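Local coordinates for protein Poly(A) RNA polymerase GLD2 (PDB 6LBK) that probably acts as a cytoplasmic poly(A) polymerase, adding AMP from ATP to the 3' ends of selected mRNAs and single nucleotides to certain microRNAs, at residues A194-R199 / I244-Q249; K250-S255 / N271-L276. The protein carries 1 engineered substitution. All coordinates share one frame; numbering follows the deposited sequence.

Contact 1 (A194-R199 / I244-Q249); sequences AYLENR and ILPSLQ
Arg199 NH2, packed against Ile244, is gripped by the carboxylate of Glu197 and by the backbone oxygen of Asn279; the salt bridge from NH2 to Glu197 OE2 is modelled at 2.4 Å, too short to be taken literally. The neighbouring NH1 bonds to the carbonyl of Ser281, so the guanidinium is tied down from several directions. Glu197 and Arg199 belong to the loop linking helix 182-194 to helix 200-213 in the Cid1-like polymerase fold, and 244-249 passes it on its way into helix 248-251; the touching parts, 196-199 and 244-248, run 152° apart, roughly antiparallel. Ile244 lays CD1 over one face of the guanidinium, 3.7 Å above the plane and displaced toward the rim. Its other branch, CG2, packs against Glu197: it comes obliquely at the oxygen end of the carboxylate, 3.1 Å from Glu197 OE1 and 3.2 Å from OE2, a close approach in which the two side chains cross at about a right angle. Glu197 reaches Ile244 with CG anti to the backbone N (chi1 176°) and a chain that stays extended beyond CG, whereas Arg199 bends at chi3 (-75°). One residue before Glu197 the contact becomes wholly apolar. Leu196 CD2 meets the Pro246 ring head-on, 3.6 Å from CD, and the same methyl lies 3.9 Å from Leu245 CD2. Leu245 in turn packs on Leu234 and Leu237, so the cluster continues onto helix 226-239. Ser247 takes the N-cap position of the following helix, its OG making a weak bond to Lys250 N and another bond to Arg308 O, while Tyr193 OH receives the amide of Leu248. Leu248 slides past Leu196 in the opposite direction, leaving its CD2 3.9 Å from Leu196 CD2 and 4.0 Å from CD1.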
ATOM      1  N   ALA A 194      -2.465  -4.612  -9.369  1.00 59.84           N
ATOM      2  CA  ALA A 194      -2.334  -5.841  -8.588  1.00 56.20           C
ATOM      3  C   ALA A 194      -2.768  -7.062  -9.389  1.00 63.34           C
ATOM      4  O   ALA A 194      -2.298  -8.174  -9.140  1.00 64.05           O
ATOM      5  CB  ALA A 194      -3.136  -5.724  -7.288  1.00 51.61           C
ATOM      6  N   TYR A 195      -3.687  -6.890 -10.325  1.00 73.83           N
ATOM      7  CA  TYR A 195      -4.160  -8.014 -11.116  1.00 79.18           C
ATOM      8  C   TYR A 195      -3.765  -7.888 -12.590  1.00 77.57           C
ATOM      9  O   TYR A 195      -4.217  -8.690 -13.418  1.00 80.46           O
ATOM     10  CB  TYR A 195      -5.677  -8.162 -10.938  1.00 74.43           C
ATOM     11  CG  TYR A 195      -6.051  -8.541  -9.517  1.00 71.09           C
ATOM     12  CD1 TYR A 195      -6.083  -9.877  -9.112  1.00 76.48           C
ATOM     13  CD2 TYR A 195      -6.325  -7.559  -8.566  1.00 66.18           C
ATOM     14  CE1 TYR A 195      -6.404 -10.221  -7.797  1.00 85.05           C
ATOM     15  CE2 TYR A 195      -6.651  -7.891  -7.257  1.00 74.84           C
ATOM     16  CZ  TYR A 195      -6.692  -9.217  -6.873  1.00 88.53           C
ATOM     17  OH  TYR A 195      -7.017  -9.528  -5.564  1.00 95.32           O
ATOM     18  N   LEU A 196      -2.899  -6.920 -12.928  1.00 71.85           N
ATOM     19  CA  LEU A 196      -2.459  -6.757 -14.313  1.00 78.64           C
ATOM     20  C   LEU A 196      -1.459  -7.850 -14.697  1.00 82.60           C
ATOM     21  O   LEU A 196      -1.324  -8.187 -15.881  1.00 76.84           O
ATOM     22  CB  LEU A 196      -1.858  -5.358 -14.512  1.00 77.44           C
ATOM     23  CG  LEU A 196      -1.939  -4.694 -15.900  1.00 80.69           C
ATOM     24  CD1 LEU A 196      -3.381  -4.291 -16.204  1.00 78.72           C
ATOM     25  CD2 LEU A 196      -1.001  -3.488 -16.034  1.00 77.70           C
ATOM     26  N   GLU A 197      -0.753  -8.408 -13.711  1.00 86.51           N
ATOM     27  CA  GLU A 197       0.173  -9.505 -13.941  1.00 86.42           C
ATOM     28  C   GLU A 197       0.348 -10.333 -12.675  1.00 74.09           C
ATOM     29  O   GLU A 197       0.398  -9.785 -11.570  1.00 74.41           O
ATOM     30  CB  GLU A 197       1.506  -8.970 -14.407  1.00 86.17           C
ATOM     31  CG  GLU A 197       2.504 -10.015 -14.562  1.00 93.14           C
ATOM     32  CD  GLU A 197       3.681  -9.436 -15.193  1.00109.94           C
ATOM     33  OE1 GLU A 197       3.500  -8.332 -15.749  1.00113.20           O
ATOM     34  OE2 GLU A 197       4.769 -10.038 -15.115  1.00118.84           O
ATOM     35  N   ASN A 198       0.494 -11.653 -12.854  1.00 69.77           N
ATOM     36  CA  ASN A 198       0.418 -12.611 -11.753  1.00 71.35           C
ATOM     37  C   ASN A 198       1.581 -12.532 -10.775  1.00 70.17           C
ATOM     38  O   ASN A 198       1.468 -13.105  -9.686  1.00 76.73           O
ATOM     39  CB  ASN A 198       0.306 -14.042 -12.287  1.00 83.40           C
ATOM     40  CG  ASN A 198       1.261 -14.325 -13.445  1.00 92.10           C
ATOM     41  OD1 ASN A 198       2.385 -13.824 -13.476  1.00 97.88           O
ATOM     42  ND2 ASN A 198       0.829 -15.175 -14.376  1.00 96.13           N
ATOM     43  N   ARG A 199       2.684 -11.859 -11.125  1.00 66.62           N
ATOM     44  CA  ARG A 199       3.834 -11.741 -10.235  1.00 58.13           C
ATOM     45  C   ARG A 199       3.770 -10.527  -9.333  1.00 53.48           C
ATOM     46  O   ARG A 199       4.501 -10.478  -8.336  1.00 54.92           O
ATOM     47  CB  ARG A 199       5.144 -11.699 -11.041  1.00 59.34           C
ATOM     48  CG  ARG A 199       5.527 -13.018 -11.675  1.00 63.64           C
ATOM     49  CD  ARG A 199       6.687 -12.874 -12.633  1.00 65.59           C
ATOM     50  NE  ARG A 199       6.233 -12.252 -13.871  1.00 74.22           N
ATOM     51  CZ  ARG A 199       7.005 -11.977 -14.921  1.00 84.64           C
ATOM     52  NH1 ARG A 199       8.302 -12.271 -14.904  1.00 93.79           N
ATOM     53  NH2 ARG A 199       6.476 -11.403 -15.993  1.00 86.54           N
ATOM     54  N   ILE A 244       7.769  -5.170 -16.886  1.00101.22           N
ATOM     55  CA  ILE A 244       6.665  -6.007 -16.422  1.00 93.54           C
ATOM     56  C   ILE A 244       5.356  -5.234 -16.207  1.00 86.37           C
ATOM     57  O   ILE A 244       4.269  -5.834 -16.288  1.00 87.23           O
ATOM     58  CB  ILE A 244       7.095  -6.717 -15.115  1.00 79.53           C
ATOM     59  CG1 ILE A 244       8.052  -7.858 -15.388  1.00 72.96           C
ATOM     60  CG2 ILE A 244       5.915  -7.182 -14.266  1.00 81.13           C
ATOM     61  CD1 ILE A 244       8.537  -8.510 -14.120  1.00 71.79           C
ATOM     62  N   LEU A 245       5.417  -3.914 -16.023  1.00 76.01           N
ATOM     63  CA  LEU A 245       4.198  -3.124 -15.862  1.00 82.59           C
ATOM     64  C   LEU A 245       4.333  -1.843 -16.681  1.00 93.82           C
ATOM     65  O   LEU A 245       5.412  -1.224 -16.708  1.00 98.48           O
ATOM     66  CB  LEU A 245       3.886  -2.784 -14.387  1.00 67.57           C
ATOM     67  CG  LEU A 245       3.374  -3.930 -13.490  1.00 60.78           C
ATOM     68  CD1 LEU A 245       3.060  -3.456 -12.070  1.00 53.42           C
ATOM     69  CD2 LEU A 245       2.166  -4.684 -14.111  1.00 64.22           C
ATOM     70  N   PRO A 246       3.264  -1.429 -17.364  1.00 97.15           N
ATOM     71  CA  PRO A 246       3.297  -0.158 -18.085  1.00 99.96           C
ATOM     72  C   PRO A 246       2.903   0.952 -17.148  1.00 95.41           C
ATOM     73  O   PRO A 246       2.980   0.775 -15.926  1.00 90.70           O
ATOM     74  CB  PRO A 246       2.257  -0.363 -19.183  1.00107.28           C
ATOM     75  CG  PRO A 246       1.224  -1.203 -18.505  1.00103.78           C
ATOM     76  CD  PRO A 246       1.974  -2.116 -17.549  1.00 99.37           C
ATOM     77  N   SER A 247       2.501   2.098 -17.689  1.00 95.43           N
ATOM     78  CA  SER A 247       1.833   3.124 -16.898  1.00 96.08           C
ATOM     79  C   SER A 247       0.337   3.058 -17.169  1.00 98.51           C
ATOM     80  O   SER A 247      -0.091   3.253 -18.310  1.00115.07           O
ATOM     81  CB  SER A 247       2.361   4.520 -17.209  1.00 92.96           C
ATOM     82  OG  SER A 247       1.576   5.490 -16.529  1.00 84.31           O
ATOM     83  N   LEU A 248      -0.455   2.747 -16.134  1.00102.45           N
ATOM     84  CA  LEU A 248      -1.903   2.677 -16.329  1.00 96.10           C
ATOM     85  C   LEU A 248      -2.498   4.056 -16.617  1.00 95.20           C
ATOM     86  O   LEU A 248      -3.416   4.178 -17.434  1.00 98.16           O
ATOM     87  CB  LEU A 248      -2.582   2.050 -15.108  1.00 87.70           C
ATOM     88  CG  LEU A 248      -2.448   0.547 -14.846  1.00 80.75           C
ATOM     89  CD1 LEU A 248      -3.014   0.204 -13.481  1.00 73.08           C
ATOM     90  CD2 LEU A 248      -3.124  -0.271 -15.935  1.00 82.06           C
ATOM     91  N   GLN A 249      -1.988   5.104 -15.962  1.00 95.77           N
ATOM     92  CA  GLN A 249      -2.576   6.438 -16.094  1.00 97.88           C
ATOM     93  C   GLN A 249      -2.239   7.092 -17.431  1.00110.70           C
ATOM     94  O   GLN A 249      -2.988   7.954 -17.908  1.00106.49           O
ATOM     95  CB  GLN A 249      -2.115   7.317 -14.937  1.00 88.65           C
ATOM     96  CG  GLN A 249      -2.753   6.957 -13.627  1.00 87.99           C
ATOM     97  CD  GLN A 249      -2.121   7.682 -12.472  1.00 83.87           C
ATOM     98  OE1 GLN A 249      -1.039   7.324 -12.014  1.00 76.21           O
ATOM     99  NE2 GLN A 249      -2.790   8.720 -11.997  1.00 86.85           N
TER

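Contact 2 (K250-S255 / N271-L276); sequences KIYPES and NVPPYL
Tyr252 leans across Val272 and reaches Pro273 with its hydroxyl. Its CB points toward segment 271-276, with chi1 at -41° holding CG beside the backbone N, and CG comes 4.1 Å from Val272 CG2. Farther along the ring CE1 meets the other methyl, Val272 CG1, at 3.7 Å. That methyl makes an off-centre CH-pi contact, 4.2 Å from the ring centroid and 29° off the normal. Tyr252 is the first residue to leave helical geometry after helix 248-251, and it stands at the turn into the short, weakly bonded helix near 253-255 on the surface of the polymerase. Here the Ser255 amide closes the turn by bonding to Tyr252 O. Ile251 CG2, from the same segment, lies toward the rim of the ring face opposite Val272. Near the tip, CZ approaches Pro273 CD at 3.7 Å. In place of Tyr252, an alanine is likely to leave the methyls of Val272 without their aromatic cover and the Pro273 ring without its neighbour. At the far end, Tyr252 OH lies 3.4 Å from Pro273 CG. Away from the hydroxyl, Ser255 OG approaches Asn271 CB at 4.1 Å.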
ATOM      1  N   LYS A 250      -1.095   6.746 -18.017  1.00118.55           N
ATOM      2  CA  LYS A 250      -0.774   7.225 -19.355  1.00128.11           C
ATOM      3  C   LYS A 250      -1.569   6.493 -20.435  1.00126.26           C
ATOM      4  O   LYS A 250      -2.031   7.126 -21.393  1.00131.54           O
ATOM      5  CB  LYS A 250       0.728   7.107 -19.602  1.00132.89           C
ATOM      6  CG  LYS A 250       1.561   8.090 -18.800  1.00138.68           C
ATOM      7  CD  LYS A 250       3.034   7.890 -19.087  1.00148.54           C
ATOM      8  CE  LYS A 250       3.863   9.078 -18.635  1.00155.79           C
ATOM      9  NZ  LYS A 250       5.315   8.834 -18.896  1.00159.31           N
ATOM     10  N   ILE A 251      -1.738   5.171 -20.308  1.00116.14           N
ATOM     11  CA  ILE A 251      -2.373   4.394 -21.374  1.00119.20           C
ATOM     12  C   ILE A 251      -3.898   4.484 -21.293  1.00119.91           C
ATOM     13  O   ILE A 251      -4.573   4.493 -22.326  1.00129.13           O
ATOM     14  CB  ILE A 251      -1.890   2.926 -21.347  1.00117.04           C
ATOM     15  CG1 ILE A 251      -0.377   2.847 -21.578  1.00116.98           C
ATOM     16  CG2 ILE A 251      -2.628   2.085 -22.383  1.00113.52           C
ATOM     17  CD1 ILE A 251       0.207   1.464 -21.388  1.00112.55           C
ATOM     18  N   TYR A 252      -4.474   4.514 -20.083  1.00112.82           N
ATOM     19  CA  TYR A 252      -5.928   4.593 -19.893  1.00116.42           C
ATOM     20  C   TYR A 252      -6.280   5.697 -18.893  1.00112.09           C
ATOM     21  O   TYR A 252      -6.797   5.407 -17.811  1.00110.87           O
ATOM     22  CB  TYR A 252      -6.517   3.265 -19.400  1.00113.96           C
ATOM     23  CG  TYR A 252      -5.983   1.993 -20.031  1.00112.71           C
ATOM     24  CD1 TYR A 252      -4.860   1.362 -19.506  1.00109.00           C
ATOM     25  CD2 TYR A 252      -6.618   1.398 -21.115  1.00114.58           C
ATOM     26  CE1 TYR A 252      -4.358   0.191 -20.057  1.00107.15           C
ATOM     27  CE2 TYR A 252      -6.118   0.217 -21.675  1.00115.53           C
ATOM     28  CZ  TYR A 252      -4.985  -0.377 -21.139  1.00111.24           C
ATOM     29  OH  TYR A 252      -4.458  -1.539 -21.661  1.00110.67           O
ATOM     30  N   PRO A 253      -6.047   6.979 -19.228  1.00114.89           N
ATOM     31  CA  PRO A 253      -6.393   8.045 -18.260  1.00108.77           C
ATOM     32  C   PRO A 253      -7.888   8.146 -18.005  1.00110.30           C
ATOM     33  O   PRO A 253      -8.293   8.616 -16.938  1.00107.26           O
ATOM     34  CB  PRO A 253      -5.853   9.329 -18.923  1.00114.13           C
ATOM     35  CG  PRO A 253      -5.182   8.900 -20.212  1.00118.55           C
ATOM     36  CD  PRO A 253      -5.719   7.540 -20.555  1.00117.76           C
ATOM     37  N   GLU A 254      -8.700   7.688 -18.956  1.00115.62           N
ATOM     38  CA  GLU A 254     -10.155   7.673 -18.841  1.00120.36           C
ATOM     39  C   GLU A 254     -10.641   6.832 -17.667  1.00112.56           C
ATOM     40  O   GLU A 254     -11.682   7.141 -17.075  1.00113.22           O
ATOM     41  CB  GLU A 254     -10.728   7.140 -20.147  1.00131.17           C
ATOM     42  CG  GLU A 254     -10.065   5.819 -20.519  1.00130.59           C
ATOM     43  CD  GLU A 254     -10.022   5.587 -22.008  1.00143.97           C
ATOM     44  OE1 GLU A 254     -10.663   6.367 -22.758  1.00150.24           O
ATOM     45  OE2 GLU A 254      -9.304   4.655 -22.424  1.00146.50           O
ATOM     46  N   SER A 255      -9.903   5.784 -17.303  1.00108.95           N
ATOM     47  CA  SER A 255     -10.324   4.877 -16.248  1.00102.65           C
ATOM     48  C   SER A 255      -9.815   5.327 -14.882  1.00 96.23           C
ATOM     49  O   SER A 255     -10.305   4.829 -13.867  1.00 93.05           O
ATOM     50  CB  SER A 255      -9.869   3.438 -16.561  1.00101.35           C
ATOM     51  OG  SER A 255     -10.344   2.991 -17.837  1.00108.03           O
ATOM     52  N   ASN A 271     -12.357  -2.597 -16.607  1.00144.72           N
ATOM     53  CA  ASN A 271     -12.151  -2.104 -17.961  1.00141.16           C
ATOM     54  C   ASN A 271     -10.768  -2.445 -18.511  1.00136.14           C
ATOM     55  O   ASN A 271     -10.645  -2.795 -19.688  1.00141.71           O
ATOM     56  CB  ASN A 271     -12.339  -0.582 -17.993  1.00142.06           C
ATOM     57  CG  ASN A 271     -13.694  -0.135 -17.446  1.00146.46           C
ATOM     58  OD1 ASN A 271     -13.766   0.787 -16.628  1.00143.15           O
ATOM     59  ND2 ASN A 271     -14.769  -0.775 -17.902  1.00152.54           N
ATOM     60  N   VAL A 272      -9.731  -2.361 -17.684  1.00130.94           N
ATOM     61  CA  VAL A 272      -8.349  -2.418 -18.175  1.00123.54           C
ATOM     62  C   VAL A 272      -7.957  -3.872 -18.437  1.00121.52           C
ATOM     63  O   VAL A 272      -8.131  -4.722 -17.549  1.00117.55           O
ATOM     64  CB  VAL A 272      -7.404  -1.760 -17.175  1.00117.01           C
ATOM     65  CG1 VAL A 272      -5.949  -2.000 -17.561  1.00116.65           C
ATOM     66  CG2 VAL A 272      -7.706  -0.271 -17.068  1.00117.84           C
ATOM     67  N   PRO A 273      -7.415  -4.186 -19.612  1.00125.93           N
ATOM     68  CA  PRO A 273      -7.026  -5.573 -19.938  1.00128.13           C
ATOM     69  C   PRO A 273      -5.695  -5.953 -19.309  1.00122.31           C
ATOM     70  O   PRO A 273      -4.932  -5.075 -18.880  1.00127.15           O
ATOM     71  CB  PRO A 273      -6.937  -5.550 -21.469  1.00134.71           C
ATOM     72  CG  PRO A 273      -6.569  -4.140 -21.789  1.00134.12           C
ATOM     73  CD  PRO A 273      -7.241  -3.276 -20.757  1.00130.46           C
ATOM     74  N   PRO A 274      -5.367  -7.250 -19.250  1.00114.48           N
ATOM     75  CA  PRO A 274      -4.103  -7.675 -18.632  1.00111.63           C
ATOM     76  C   PRO A 274      -2.901  -7.318 -19.488  1.00112.02           C
ATOM     77  O   PRO A 274      -3.004  -7.105 -20.699  1.00118.82           O
ATOM     78  CB  PRO A 274      -4.244  -9.200 -18.524  1.00102.78           C
ATOM     79  CG  PRO A 274      -5.669  -9.481 -18.721  1.00109.02           C
ATOM     80  CD  PRO A 274      -6.169  -8.414 -19.649  1.00115.41           C
ATOM     81  N   TYR A 275      -1.742  -7.279 -18.828  1.00108.99           N
ATOM     82  CA  TYR A 275      -0.487  -6.887 -19.454  1.00114.33           C
ATOM     83  C   TYR A 275       0.355  -8.131 -19.715  1.00121.31           C
ATOM     84  O   TYR A 275       0.631  -8.908 -18.795  1.00120.11           O
ATOM     85  CB  TYR A 275       0.284  -5.901 -18.575  1.00110.88           C
ATOM     86  CG  TYR A 275       1.412  -5.188 -19.296  1.00114.63           C
ATOM     87  CD1 TYR A 275       1.140  -4.243 -20.280  1.00119.74           C
ATOM     88  CD2 TYR A 275       2.747  -5.447 -18.984  1.00114.10           C
ATOM     89  CE1 TYR A 275       2.160  -3.579 -20.947  1.00126.58           C
ATOM     90  CE2 TYR A 275       3.783  -4.787 -19.648  1.00120.12           C
ATOM     91  CZ  TYR A 275       3.481  -3.852 -20.632  1.00127.57           C
ATOM     92  OH  TYR A 275       4.491  -3.187 -21.305  1.00129.47           O
ATOM     93  N   LEU A 276       0.737  -8.325 -20.969  1.00128.67           N
ATOM     94  CA  LEU A 276       1.683  -9.361 -21.352  1.00129.84           C
ATOM     95  C   LEU A 276       3.021  -8.683 -21.616  1.00119.50           C
ATOM     96  O   LEU A 276       3.118  -7.820 -22.493  1.00124.24           O
ATOM     97  CB  LEU A 276       1.183 -10.115 -22.581  1.00145.18           C
ATOM     98  CG  LEU A 276      -0.203 -10.749 -22.400  1.00152.14           C
ATOM     99  CD1 LEU A 276      -0.707 -11.409 -23.692  1.00160.70           C
ATOM    100  CD2 LEU A 276      -0.185 -11.746 -21.242  1.00150.62           C
TER

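How the contacts relate
Contact 1 and contact 2 follow one another along the chain, with centres 9 Å apart, and both draw on helix 248-251. The 271-276 segment joins them: the backbone N of Tyr275 lies 3.1 Å from Leu196 O, a probable hydrogen bond, and the Tyr275 ring packs on Pro246, CD1 being 3.5 Å from Pro246 CG. Val272, the residue that packs on the Tyr252 ring in contact 2, also touches Leu196 of contact 1. Contact 1 is buried, its centre about 15 Å from the centre of the chain; contact 2 is at the surface, about 20 Å from it. Both lie away from Asp109 and Asp111, the probable magnesium ligands of the active site.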